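Local coordinates for protein transcriptional regulator, putative (Vibrio cholerae O1 biovar eltor str. N16961, PDB 3BJN) that probably regulates transcription as a DNA-binding IclR-family protein, this chain being its C-terminal GAF-like domain without the DNA-binding part, at residues R66-K71 and A111-E116; S20-Q25 and L159-A164; L74-A79 and E103-H108; T26-A31 and V140-H145. All coordinates share one frame; numbering follows the deposited sequence. Where two conformers were deposited one is given.

Contact 1 (R66-K71 and A111-E116); sequences RGASSK and AVSTSE
The backbone N of Gly67 donates to Glu116 OE1 over 2.7 Å in a nearly straight bond (163°), approaching from above the carboxylate plane. In this GAF-like domain, which is built round an antiparallel sheet, the bond ties the start of helix 67-76 to the residues following strand 111-114, at one edge of that sheet. The other oxygen, OE2, faces Lys71 NZ in a salt bridge. The modelled distance is improbably short and rests on one of two lysine conformers, so only the pairing deserves weight. Lysine and glutamate chains are both extended beyond CG and come from opposite directions.

A second backbone donor, Ala68 N, reaches the strand itself and bonds to Ser113 OG at 2.8 Å. The serine hydroxyl sits between its own backbone N and carbonyl carbon (chi1 59°), which turns it toward the helix. Gly67 has a positive phi, a conformation that suits a residue without a side chain.

The same Ala68 also packs: its CB lies 4.1 Å from Ala111 CB and 3.5 Å from Ala111 O, while Ser69 OG bonds to Ser125 and Ser139 of the sheet. Arg66 contributes only its root: CB rests 4.0 Å from Glu116 OE1, and beyond CG the chain bends (chi2 -55°) and leads away.

Contact 2 (S20-Q25 and L159-A164); sequences SRLQKQ and LQAARA
Arg21 and Gln160 meet as two long side chains crossing at about a right angle, and their torsions explain how. The glutamine is stretched out fully, CG anti to the backbone N and the next bond anti again, which carries its amide across the gap between the helices. The arginine is likewise extended as far as CD, then folds at chi3 (69°), bringing its guanidinium alongside. Gln160 CD comes to lie over one face of that group, with the two planes 50° apart; NH1 and NE2 are 3.7 Å from each other, both donors. A water accepts from both: from Arg21 NH1 at 3.2 Å, in the guanidinium plane, and weakly from Gln160 NE2.

The helices are neighbours in a nearly antiparallel pair, at 169° with 10.2 Å between the segment axes, lying along one face of the sheet of the GAF-like domain. On the side of the helix pair that faces the sheet, Leu22 reaches Ala161. Its CD2 branch continues the line of the side chain, anti to CA, and touches Ala161 CB at 3.9 Å; both residues also rest on Ile138 of strand 133-143.

Gln25 approaches the same glutamine from one turn further on. It presents NE2 to Gln160 OE1 at 3.4 Å, a weak, bent bond between amides whose planes are moderately inclined to each other. The stronger partner of Gln160 OE1 is ND1 of His157, a turn back on its own helix.

Contact 3 (L74-A79 and E103-H108); sequences LAYMPA and EKIRRH
Arg106 reaches across from helix 96-108 to the last turn of helix 67-76, where it meets Tyr76 and Ala75. From CB the chain turns to place CG beside its own backbone N. This CG lies over one face of the tyrosine ring, displaced toward the rim, 4.1 Å from Tyr76 CZ. CD follows at 3.5 Å from Ala75 O, and there the chain bends (chi3 -66°), so that NE and CZ pass round the same carbonyl. At the tip NH1 donates to Ala75 O over 2.9 Å at 156°, in the carbonyl plane and on a lone pair; the oxygen also lies in the guanidinium plane.

Beside it, Ile105 CG2 packs between these two helices, which cover one side of the GAF-like domain. It touches Ala75 CB at 3.8 Å and meets the tyrosine ring at its edge, 3.8 Å from Tyr76 CE1. A water links Tyr76 OH, at 2.7 Å, to the backbone O of Arg106.

A cationic group thus ends on a carbonyl at the C-terminal end of a helix, where the helix dipole would probably favour a positive charge.

Contact 4 (T26-A31 and V140-H145); sequences TGEMAA and VMAPAH
One water is held by three groups where Glu28 and Met29 face Met141: it donates to Glu28 OE1 at 2.6 Å and to Met141 O at 2.7 Å, and accepts from Met29 N at 2.9 Å. Two backbones and a carboxylate are thereby joined through one oxygen.

Glu28 reaches it through one bend, at chi2 (-65°), which lays the carboxylate against Ala142, OE1 being 3.4 Å from Ala142 CB. Nearer the root, Glu28 CB packs on Val140 CG1 at 3.6 Å. The charge has a further partner, Arg146, which forms a salt bridge with OE1 from the start of helix 144-163.

Beyond the water the chains run as neighbouring antiparallel strands, 29-36 and 133-143, in the central part of the GAF-like sheet. Ala30 and Val140 form a non-hydrogen-bonded pair, their CA atoms 4.4 Å apart and their side chains turned toward helix 12-26. Met29 O receives a weak bond from Met141 N and a CA-H...O contact from Val140. On the opposite face Met141, a selenomethionine bent at chi2 (88°) and again at chi3, brings its CE to 3.6 Å from Ala31 CB. At the turn out of helix 12-26, Thr26 OG1 accepts from Glu28 N, an ST turn.

The chemistry implies that water and a carboxylate do much of the joining at this end of the strand pair; the nearby Arg146 would probably stabilise the negative charge of Glu28 in otherwise buried surroundings.

Contacts 1 to 3 involve helices that lie on the two sides of the sheet, while contact 4 lies within it. Contacts 1 and 2 lie on opposite sides of the chain's centre, 18 Å apart between centres. Contact 3 continues contact 1 along helix 67-76: their centres are 13 Å apart, and Ile105 CD1 bridges them, 3.8 Å from Ala111 CB. Contact 4 adjoins contact 2, for Leu22 CD2 lies 3.6 Å from Ala30 CB, and helix 12-26 leads through a short turn at Gly27 into strand 29-36. Contacts 3 and 4 are the most distant, with centres about 22 Å apart. Along the chain, contacts 1 and 3 are nested within the loop closed by contact 4, itself nested inside contact 2.

Contact 1 (R66-K71 and A111-E116)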
loop_
_atom_site.group_PDB
_atom_site.type_symbol
_atom_site.label_atom_id
_atom_site.label_comp_id
_atom_site.label_asym_id
_atom_site.label_seq_id
_atom_site.Cartn_x
_atom_site.Cartn_y
_atom_site.Cartn_z
ATOM N N ARG A 66 -2.555 10.116 0.118
ATOM C CA ARG A 66 -2.630 9.773 1.536
ATOM C C ARG A 66 -2.481 8.269 1.759
ATOM O O ARG A 66 -2.830 7.468 0.894
ATOM C CB ARG A 66 -3.955 10.239 2.139
ATOM C CG ARG A 66 -4.246 11.744 1.998
ATOM C CD ARG A 66 -3.133 12.605 2.557
ATOM N NE ARG A 66 -3.416 14.033 2.378
ATOM C CZ ARG A 66 -2.504 15.008 2.436
ATOM N NH1 ARG A 66 -1.223 14.732 2.667
ATOM N NH2 ARG A 66 -2.879 16.265 2.251
ATOM N N GLY A 67 -1.971 7.913 2.938
ATOM C CA GLY A 67 -1.933 6.509 3.358
ATOM C C GLY A 67 -0.636 5.816 2.990
ATOM O O GLY A 67 0.042 6.203 2.036
ATOM N N ALA A 68 -0.332 4.753 3.735
ATOM C CA ALA A 68 0.900 3.980 3.529
ATOM C C ALA A 68 1.079 3.472 2.101
ATOM O O ALA A 68 2.179 3.528 1.593
ATOM C CB ALA A 68 0.953 2.820 4.516
ATOM N N SER A 69 0.008 2.995 1.460
ATOM C CA SER A 69 0.117 2.424 0.113
ATOM C C SER A 69 0.551 3.506 -0.881
ATOM O O SER A 69 1.464 3.289 -1.691
ATOM C CB SER A 69 -1.246 1.887 -0.354
ATOM O OG SER A 69 -1.731 0.874 0.496
ATOM N N SER A 70 -0.115 4.660 -0.814
ATOM C CA SER A 70 0.235 5.802 -1.691
ATOM C C SER A 70 1.678 6.232 -1.449
ATOM O O SER A 70 2.432 6.452 -2.407
ATOM C CB SER A 70 -0.673 7.015 -1.449
ATOM O OG SER A 70 -1.991 6.710 -1.839
ATOM N N LYS A 71 2.081 6.315 -0.185
ATOM C CA LYS A 71 3.416 6.826 0.143
ATOM C C LYS A 71 4.546 5.864 -0.261
ATOM O O LYS A 71 5.626 6.307 -0.636
ATOM C CB LYS A 71 3.508 7.184 1.622
ATOM C CG LYS A 71 2.696 8.399 2.018
ATOM C CD LYS A 71 2.962 8.671 3.481
ATOM C CE LYS A 71 1.868 9.462 4.130
ATOM N NZ LYS A 71 2.042 9.371 5.608
ATOM N N ALA A 111 6.081 1.548 4.492
ATOM C CA ALA A 111 5.501 2.740 5.106
ATOM C C ALA A 111 4.425 2.340 6.099
ATOM O O ALA A 111 3.774 1.300 5.937
ATOM C CB ALA A 111 4.896 3.628 4.048
ATOM N N VAL A 112 4.211 3.197 7.094
ATOM C CA VAL A 112 3.131 3.008 8.068
ATOM C C VAL A 112 2.374 4.312 8.089
ATOM O O VAL A 112 2.995 5.414 8.048
ATOM C CB VAL A 112 3.670 2.698 9.496
ATOM C CG1 VAL A 112 2.523 2.515 10.492
ATOM C CG2 VAL A 112 4.557 1.456 9.487
ATOM N N SER A 113 1.041 4.230 8.140
ATOM C CA SER A 113 0.196 5.439 8.272
ATOM C C SER A 113 -0.945 5.175 9.273
ATOM O O SER A 113 -1.368 4.034 9.470
ATOM C CB SER A 113 -0.403 5.827 6.932
ATOM O OG SER A 113 -1.185 4.744 6.433
ATOM N N THR A 114 -1.451 6.245 9.883
ATOM C CA THR A 114 -2.568 6.121 10.820
ATOM C C THR A 114 -3.602 7.218 10.577
ATOM O O THR A 114 -3.266 8.421 10.626
ATOM C CB THR A 114 -2.090 6.211 12.298
ATOM O OG1 THR A 114 -1.357 7.428 12.496
ATOM C CG2 THR A 114 -1.205 5.022 12.655
ATOM N N SER A 115 -4.844 6.803 10.299
ATOM C CA SER A 115 -5.979 7.699 10.201
ATOM C C SER A 115 -5.848 8.782 9.111
ATOM O O SER A 115 -6.460 9.843 9.236
ATOM C CB SER A 115 -6.278 8.341 11.568
ATOM O OG SER A 115 -6.696 7.366 12.519
ATOM N N GLU A 116 -5.065 8.518 8.061
ATOM C CA GLU A 116 -4.912 9.531 6.987
ATOM C C GLU A 116 -6.079 9.480 6.030
ATOM O O GLU A 116 -6.364 10.475 5.336
ATOM C CB GLU A 116 -3.607 9.356 6.208
ATOM C CG GLU A 116 -2.353 9.548 7.046
ATOM C CD GLU A 116 -1.090 9.503 6.229
ATOM O OE1 GLU A 116 -1.190 9.561 4.976
ATOM O OE2 GLU A 116 0.010 9.426 6.833
#

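Contact 2 (S20-Q25 and L159-A164)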
loop_
_atom_site.group_PDB
_atom_site.type_symbol
_atom_site.label_atom_id
_atom_site.label_comp_id
_atom_site.label_asym_id
_atom_site.label_seq_id
_atom_site.Cartn_x
_atom_site.Cartn_y
_atom_site.Cartn_z
ATOM N N SER A 20 -3.884 -14.269 0.515
ATOM C CA SER A 20 -4.535 -15.287 1.354
ATOM C C SER A 20 -3.666 -15.630 2.571
ATOM O O SER A 20 -4.117 -15.609 3.728
ATOM C CB SER A 20 -4.777 -16.525 0.521
ATOM O OG SER A 20 -5.279 -17.592 1.316
ATOM N N ARG A 21 -2.393 -15.936 2.316
ATOM C CA ARG A 21 -1.475 -16.252 3.420
ATOM C C ARG A 21 -1.335 -15.076 4.392
ATOM O O ARG A 21 -1.328 -15.261 5.609
ATOM C CB ARG A 21 -0.095 -16.638 2.870
ATOM C CG ARG A 21 0.870 -16.974 4.000
ATOM C CD ARG A 21 2.164 -17.567 3.454
ATOM N NE ARG A 21 2.906 -16.527 2.748
ATOM C CZ ARG A 21 4.228 -16.516 2.566
ATOM N NH1 ARG A 21 4.982 -17.498 3.058
ATOM N NH2 ARG A 21 4.793 -15.521 1.885
ATOM N N LEU A 22 -1.196 -13.871 3.835
ATOM C CA LEU A 22 -0.964 -12.681 4.648
ATOM C C LEU A 22 -2.120 -12.483 5.625
ATOM O O LEU A 22 -1.895 -12.207 6.813
ATOM C CB LEU A 22 -0.838 -11.481 3.727
ATOM C CG LEU A 22 -0.652 -10.156 4.438
ATOM C CD1 LEU A 22 0.507 -10.136 5.473
ATOM C CD2 LEU A 22 -0.378 -9.149 3.306
ATOM N N GLN A 23 -3.363 -12.638 5.145
ATOM C CA GLN A 23 -4.498 -12.528 6.082
ATOM C C GLN A 23 -4.511 -13.631 7.130
ATOM O O GLN A 23 -4.850 -13.389 8.286
ATOM C CB GLN A 23 -5.829 -12.522 5.338
ATOM C CG GLN A 23 -7.051 -12.578 6.265
ATOM C CD GLN A 23 -8.339 -12.389 5.462
ATOM O OE1 GLN A 23 -8.610 -13.143 4.523
ATOM N NE2 GLN A 23 -9.140 -11.425 5.845
ATOM N N LYS A 24 -4.130 -14.849 6.737
ATOM C CA LYS A 24 -4.080 -15.963 7.711
ATOM C C LYS A 24 -2.933 -15.822 8.747
ATOM O O LYS A 24 -3.011 -16.460 9.806
ATOM C CB LYS A 24 -3.978 -17.277 6.950
ATOM C CG LYS A 24 -5.265 -17.601 6.214
ATOM C CD LYS A 24 -5.066 -18.924 5.528
ATOM C CE LYS A 24 -6.025 -19.097 4.394
ATOM N NZ LYS A 24 -5.823 -20.488 3.872
ATOM N N GLN A 25 -1.912 -15.007 8.426
ATOM C CA GLN A 25 -0.769 -14.747 9.321
ATOM C C GLN A 25 -1.049 -13.599 10.282
ATOM O O GLN A 25 -0.544 -13.574 11.410
ATOM C CB GLN A 25 0.453 -14.379 8.488
ATOM C CG GLN A 25 1.102 -15.574 7.766
ATOM C CD GLN A 25 2.195 -15.125 6.851
ATOM O OE1 GLN A 25 2.098 -14.073 6.217
ATOM N NE2 GLN A 25 3.258 -15.910 6.778
ATOM N N LEU A 159 6.186 -7.105 4.490
ATOM C CA LEU A 159 7.452 -7.198 3.775
ATOM C C LEU A 159 7.611 -8.581 3.114
ATOM O O LEU A 159 8.000 -8.693 1.956
ATOM C CB LEU A 159 8.602 -6.913 4.740
ATOM C CG LEU A 159 8.791 -5.443 5.130
ATOM C CD1 LEU A 159 9.663 -5.301 6.366
ATOM C CD2 LEU A 159 9.378 -4.639 3.920
ATOM N N GLN A 160 7.296 -9.627 3.870
ATOM C CA GLN A 160 7.408 -11.007 3.413
ATOM C C GLN A 160 6.515 -11.247 2.189
ATOM O O GLN A 160 6.947 -11.858 1.208
ATOM C CB GLN A 160 6.984 -11.915 4.588
ATOM C CG GLN A 160 7.005 -13.378 4.277
ATOM C CD GLN A 160 6.579 -14.208 5.471
ATOM O OE1 GLN A 160 5.883 -13.721 6.375
ATOM N NE2 GLN A 160 6.961 -15.474 5.465
ATOM N N ALA A 161 5.284 -10.737 2.258
ATOM C CA ALA A 161 4.334 -10.861 1.153
ATOM C C ALA A 161 4.837 -10.178 -0.116
ATOM O O ALA A 161 4.834 -10.770 -1.184
ATOM C CB ALA A 161 2.961 -10.294 1.568
ATOM N N ALA A 162 5.270 -8.926 0.023
ATOM C CA ALA A 162 5.757 -8.139 -1.112
ATOM C C ALA A 162 7.001 -8.774 -1.751
ATOM O O ALA A 162 7.127 -8.849 -2.983
ATOM C CB ALA A 162 6.045 -6.738 -0.646
ATOM N N ARG A 163 7.922 -9.251 -0.910
ATOM C CA ARG A 163 9.148 -9.884 -1.418
ATOM C C ARG A 163 8.869 -11.171 -2.208
ATOM O O ARG A 163 9.632 -11.553 -3.101
ATOM C CB ARG A 163 10.106 -10.130 -0.264
ATOM C CG ARG A 163 11.457 -10.661 -0.673
ATOM C CD ARG A 163 12.493 -10.320 0.358
ATOM N NE ARG A 163 13.828 -10.729 -0.069
ATOM C CZ ARG A 163 14.919 -10.564 0.673
ATOM N NH1 ARG A 163 14.829 -9.974 1.858
ATOM N NH2 ARG A 163 16.096 -10.953 0.220
ATOM N N ALA A 164 7.770 -11.835 -1.880
ATOM C CA ALA A 164 7.395 -13.092 -2.502
ATOM C C ALA A 164 6.846 -12.889 -3.907
ATOM O O ALA A 164 6.728 -13.858 -4.661
ATOM C CB ALA A 164 6.396 -13.816 -1.661
HETATM O O HOH W 1 8.031 -18.095 3.668
#

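Contact 3 (L74-A79 and E103-H108)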
loop_
_atom_site.group_PDB
_atom_site.type_symbol
_atom_site.label_atom_id
_atom_site.label_comp_id
_atom_site.label_asym_id
_atom_site.label_seq_id
_atom_site.Cartn_x
_atom_site.Cartn_y
_atom_site.Cartn_z
ATOM N N LEU A 74 4.687 6.278 -4.156
ATOM C CA LEU A 74 5.344 7.576 -4.449
ATOM C C LEU A 74 6.856 7.527 -4.165
ATOM O O LEU A 74 7.658 8.083 -4.936
ATOM C CB LEU A 74 4.698 8.712 -3.666
ATOM C CG LEU A 74 3.283 9.067 -4.138
ATOM C CD1 LEU A 74 2.601 9.933 -3.032
ATOM C CD2 LEU A 74 3.332 9.803 -5.498
ATOM N N ALA A 75 7.247 6.867 -3.076
ATOM C CA ALA A 75 8.679 6.786 -2.713
ATOM C C ALA A 75 9.505 5.964 -3.710
ATOM O O ALA A 75 10.696 6.247 -3.927
ATOM C CB ALA A 75 8.864 6.221 -1.313
ATOM N N TYR A 76 8.884 4.942 -4.296
ATOM C CA TYR A 76 9.621 3.968 -5.123
ATOM C C TYR A 76 9.503 4.139 -6.632
ATOM O O TYR A 76 10.318 3.575 -7.379
ATOM C CB TYR A 76 9.267 2.525 -4.731
ATOM C CG TYR A 76 9.990 2.042 -3.502
ATOM C CD1 TYR A 76 9.474 2.259 -2.232
ATOM C CD2 TYR A 76 11.217 1.378 -3.612
ATOM C CE1 TYR A 76 10.159 1.806 -1.077
ATOM C CE2 TYR A 76 11.897 0.927 -2.488
ATOM C CZ TYR A 76 11.365 1.134 -1.229
ATOM O OH TYR A 76 12.081 0.662 -0.142
HETATM N N MSE A 77 8.489 4.878 -7.087
HETATM C CA MSE A 77 8.397 5.236 -8.508
HETATM C C MSE A 77 9.486 6.271 -8.881
HETATM O O MSE A 77 10.130 6.845 -8.005
HETATM C CB MSE A 77 7.001 5.783 -8.836
HETATM C CG MSE A 77 6.721 7.103 -8.196
HETATM SE SE MSE A 77 4.963 7.775 -8.768
HETATM C CE MSE A 77 3.854 6.248 -8.233
ATOM N N PRO A 78 9.699 6.510 -10.192
ATOM C CA PRO A 78 10.645 7.546 -10.611
ATOM C C PRO A 78 10.273 8.910 -10.048
ATOM O O PRO A 78 9.081 9.254 -9.962
ATOM C CB PRO A 78 10.497 7.539 -12.131
ATOM C CG PRO A 78 10.128 6.105 -12.432
ATOM C CD PRO A 78 9.101 5.833 -11.356
ATOM N N ALA A 79 11.290 9.669 -9.655
ATOM C CA ALA A 79 11.083 11.003 -9.092
ATOM C C ALA A 79 10.169 11.893 -9.924
ATOM O O ALA A 79 9.284 12.555 -9.369
ATOM C CB ALA A 79 12.418 11.689 -8.872
ATOM N N GLU A 103 12.643 9.287 2.009
ATOM C CA GLU A 103 13.942 8.733 2.428
ATOM C C GLU A 103 13.763 7.704 3.544
ATOM O O GLU A 103 14.375 6.624 3.517
ATOM C CB GLU A 103 14.904 9.838 2.865
ATOM C CG GLU A 103 15.433 10.692 1.704
ATOM C CD GLU A 103 15.950 12.048 2.163
ATOM O OE1 GLU A 103 16.229 12.213 3.366
ATOM O OE2 GLU A 103 16.070 12.962 1.317
ATOM N N LYS A 104 12.914 8.025 4.522
ATOM C CA LYS A 104 12.609 7.091 5.612
ATOM C C LYS A 104 12.018 5.792 5.065
ATOM O O LYS A 104 12.414 4.695 5.448
ATOM C CB LYS A 104 11.638 7.742 6.591
ATOM C CG LYS A 104 11.230 6.865 7.760
ATOM C CD LYS A 104 9.951 7.393 8.407
ATOM C CE LYS A 104 9.717 6.716 9.758
ATOM N NZ LYS A 104 8.641 7.371 10.567
ATOM N N ILE A 105 11.057 5.927 4.153
ATOM C CA ILE A 105 10.443 4.754 3.554
ATOM C C ILE A 105 11.458 3.872 2.814
ATOM O O ILE A 105 11.476 2.654 3.004
ATOM C CB ILE A 105 9.276 5.167 2.627
ATOM C CG1 ILE A 105 8.151 5.768 3.475
ATOM C CG2 ILE A 105 8.806 3.971 1.793
ATOM C CD1 ILE A 105 7.075 6.444 2.653
ATOM N N ARG A 106 12.319 4.487 1.998
ATOM C CA ARG A 106 13.323 3.727 1.247
ATOM C C ARG A 106 14.362 3.058 2.155
ATOM O O ARG A 106 14.849 1.968 1.847
ATOM C CB ARG A 106 13.975 4.614 0.172
ATOM C CG ARG A 106 12.979 4.944 -0.932
ATOM C CD ARG A 106 13.619 5.644 -2.090
ATOM N NE ARG A 106 14.115 6.957 -1.708
ATOM C CZ ARG A 106 13.592 8.122 -2.095
ATOM N NH1 ARG A 106 12.533 8.181 -2.893
ATOM N NH2 ARG A 106 14.155 9.251 -1.681
ATOM N N ARG A 107 14.644 3.679 3.295
ATOM C CA ARG A 107 15.551 3.121 4.312
ATOM C C ARG A 107 14.915 1.879 4.958
ATOM O O ARG A 107 15.577 0.851 5.165
ATOM C CB ARG A 107 15.826 4.201 5.373
ATOM C CG ARG A 107 16.625 3.805 6.613
ATOM C CD ARG A 107 16.552 4.931 7.658
ATOM N NE ARG A 107 16.628 6.251 7.023
ATOM C CZ ARG A 107 15.898 7.313 7.374
ATOM N NH1 ARG A 107 16.039 8.457 6.722
ATOM N NH2 ARG A 107 15.031 7.241 8.376
ATOM N N HIS A 108 13.626 1.960 5.260
ATOM C CA HIS A 108 12.940 0.858 5.965
ATOM C C HIS A 108 12.411 -0.251 5.046
ATOM O O HIS A 108 12.306 -1.424 5.451
ATOM C CB HIS A 108 11.795 1.427 6.805
ATOM C CG HIS A 108 12.255 2.118 8.045
ATOM N ND1 HIS A 108 12.289 3.490 8.165
ATOM C CD2 HIS A 108 12.740 1.628 9.208
ATOM C CE1 HIS A 108 12.751 3.815 9.358
ATOM N NE2 HIS A 108 13.036 2.704 10.009
HETATM O O HOH W 2 14.802 0.763 -0.308
#

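Contact 4 (T26-A31 and V140-H145)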
loop_
_atom_site.group_PDB
_atom_site.type_symbol
_atom_site.label_atom_id
_atom_site.label_comp_id
_atom_site.label_asym_id
_atom_site.label_seq_id
_atom_site.Cartn_x
_atom_site.Cartn_y
_atom_site.Cartn_z
ATOM N N THR A 26 -1.832 -12.619 9.815
ATOM C CA THR A 26 -2.068 -11.410 10.610
ATOM C C THR A 26 -3.456 -11.287 11.202
ATOM O O THR A 26 -3.684 -10.459 12.116
ATOM C CB THR A 26 -1.854 -10.132 9.737
ATOM O OG1 THR A 26 -2.771 -10.165 8.632
ATOM C CG2 THR A 26 -0.427 -10.040 9.209
ATOM N N GLY A 27 -4.420 -12.005 10.625
ATOM C CA GLY A 27 -5.829 -11.827 11.020
ATOM C C GLY A 27 -6.366 -10.478 10.578
ATOM O O GLY A 27 -7.235 -9.904 11.250
ATOM N N GLU A 28 -5.837 -9.963 9.477
ATOM C CA GLU A 28 -6.290 -8.655 8.953
ATOM C C GLU A 28 -6.565 -8.701 7.453
ATOM O O GLU A 28 -6.066 -9.583 6.724
ATOM C CB GLU A 28 -5.193 -7.597 9.191
ATOM C CG GLU A 28 -4.783 -7.425 10.664
ATOM C CD GLU A 28 -5.888 -6.888 11.595
ATOM O OE1 GLU A 28 -6.953 -6.411 11.136
ATOM O OE2 GLU A 28 -5.686 -6.959 12.838
HETATM N N MSE A 29 -7.348 -7.723 7.004
HETATM C CA MSE A 29 -7.574 -7.438 5.583
HETATM C C MSE A 29 -6.258 -7.112 4.915
HETATM O O MSE A 29 -5.414 -6.434 5.526
HETATM C CB MSE A 29 -8.405 -6.166 5.433
HETATM C CG MSE A 29 -9.775 -6.180 5.971
HETATM SE SE MSE A 29 -10.635 -4.653 5.096
HETATM C CE MSE A 29 -10.951 -5.499 3.477
ATOM N N ALA A 30 -6.085 -7.551 3.668
ATOM C CA ALA A 30 -4.851 -7.268 2.927
ATOM C C ALA A 30 -5.224 -7.001 1.484
ATOM O O ALA A 30 -6.207 -7.561 0.973
ATOM C CB ALA A 30 -3.892 -8.455 3.008
ATOM N N ALA A 31 -4.456 -6.142 0.831
ATOM C CA ALA A 31 -4.760 -5.809 -0.562
ATOM C C ALA A 31 -3.495 -5.643 -1.391
ATOM O O ALA A 31 -2.416 -5.383 -0.852
ATOM C CB ALA A 31 -5.555 -4.532 -0.627
ATOM N N VAL A 140 -1.654 -3.983 4.385
ATOM C CA VAL A 140 -2.654 -4.387 5.374
ATOM C C VAL A 140 -3.320 -3.109 5.856
ATOM O O VAL A 140 -2.643 -2.094 6.129
ATOM C CB VAL A 140 -2.023 -5.158 6.536
ATOM C CG1 VAL A 140 -2.922 -5.139 7.816
ATOM C CG2 VAL A 140 -1.695 -6.603 6.073
HETATM N N MSE A 141 -4.649 -3.154 5.919
HETATM C CA MSE A 141 -5.492 -2.061 6.438
HETATM C C MSE A 141 -6.187 -2.630 7.657
HETATM O O MSE A 141 -6.872 -3.652 7.549
HETATM C CB MSE A 141 -6.535 -1.657 5.390
HETATM C CG MSE A 141 -5.944 -1.038 4.141
HETATM SE SE MSE A 141 -5.489 -2.453 2.855
HETATM C CE MSE A 141 -6.914 -2.056 1.582
ATOM N N ALA A 142 -6.003 -2.002 8.819
ATOM C CA ALA A 142 -6.407 -2.619 10.061
ATOM C C ALA A 142 -6.701 -1.537 11.117
ATOM O O ALA A 142 -6.103 -0.456 11.076
ATOM C CB ALA A 142 -5.292 -3.545 10.551
ATOM N N PRO A 143 -7.628 -1.826 12.054
ATOM C CA PRO A 143 -7.967 -0.846 13.086
ATOM C C PRO A 143 -6.717 -0.506 13.906
ATOM O O PRO A 143 -5.952 -1.410 14.270
ATOM C CB PRO A 143 -9.000 -1.583 13.971
ATOM C CG PRO A 143 -8.856 -3.030 13.624
ATOM C CD PRO A 143 -8.347 -3.101 12.208
ATOM N N ALA A 144 -6.520 0.773 14.218
ATOM C CA ALA A 144 -5.409 1.151 15.066
ATOM C C ALA A 144 -5.405 0.322 16.367
ATOM O O ALA A 144 -4.337 0.019 16.902
ATOM C CB ALA A 144 -5.461 2.643 15.360
ATOM N N HIS A 145 -6.591 -0.062 16.851
ATOM C CA HIS A 145 -6.722 -0.822 18.121
ATOM C C HIS A 145 -5.885 -2.114 18.043
ATOM O O HIS A 145 -5.216 -2.508 19.031
ATOM C CB HIS A 145 -8.191 -1.168 18.403
ATOM C CG HIS A 145 -8.367 -1.944 19.661
ATOM N ND1 HIS A 145 -8.259 -1.365 20.908
ATOM C CD2 HIS A 145 -8.610 -3.259 19.871
ATOM C CE1 HIS A 145 -8.443 -2.293 21.833
ATOM N NE2 HIS A 145 -8.641 -3.452 21.227
HETATM O O HOH W 3 -8.094 -5.627 8.913
#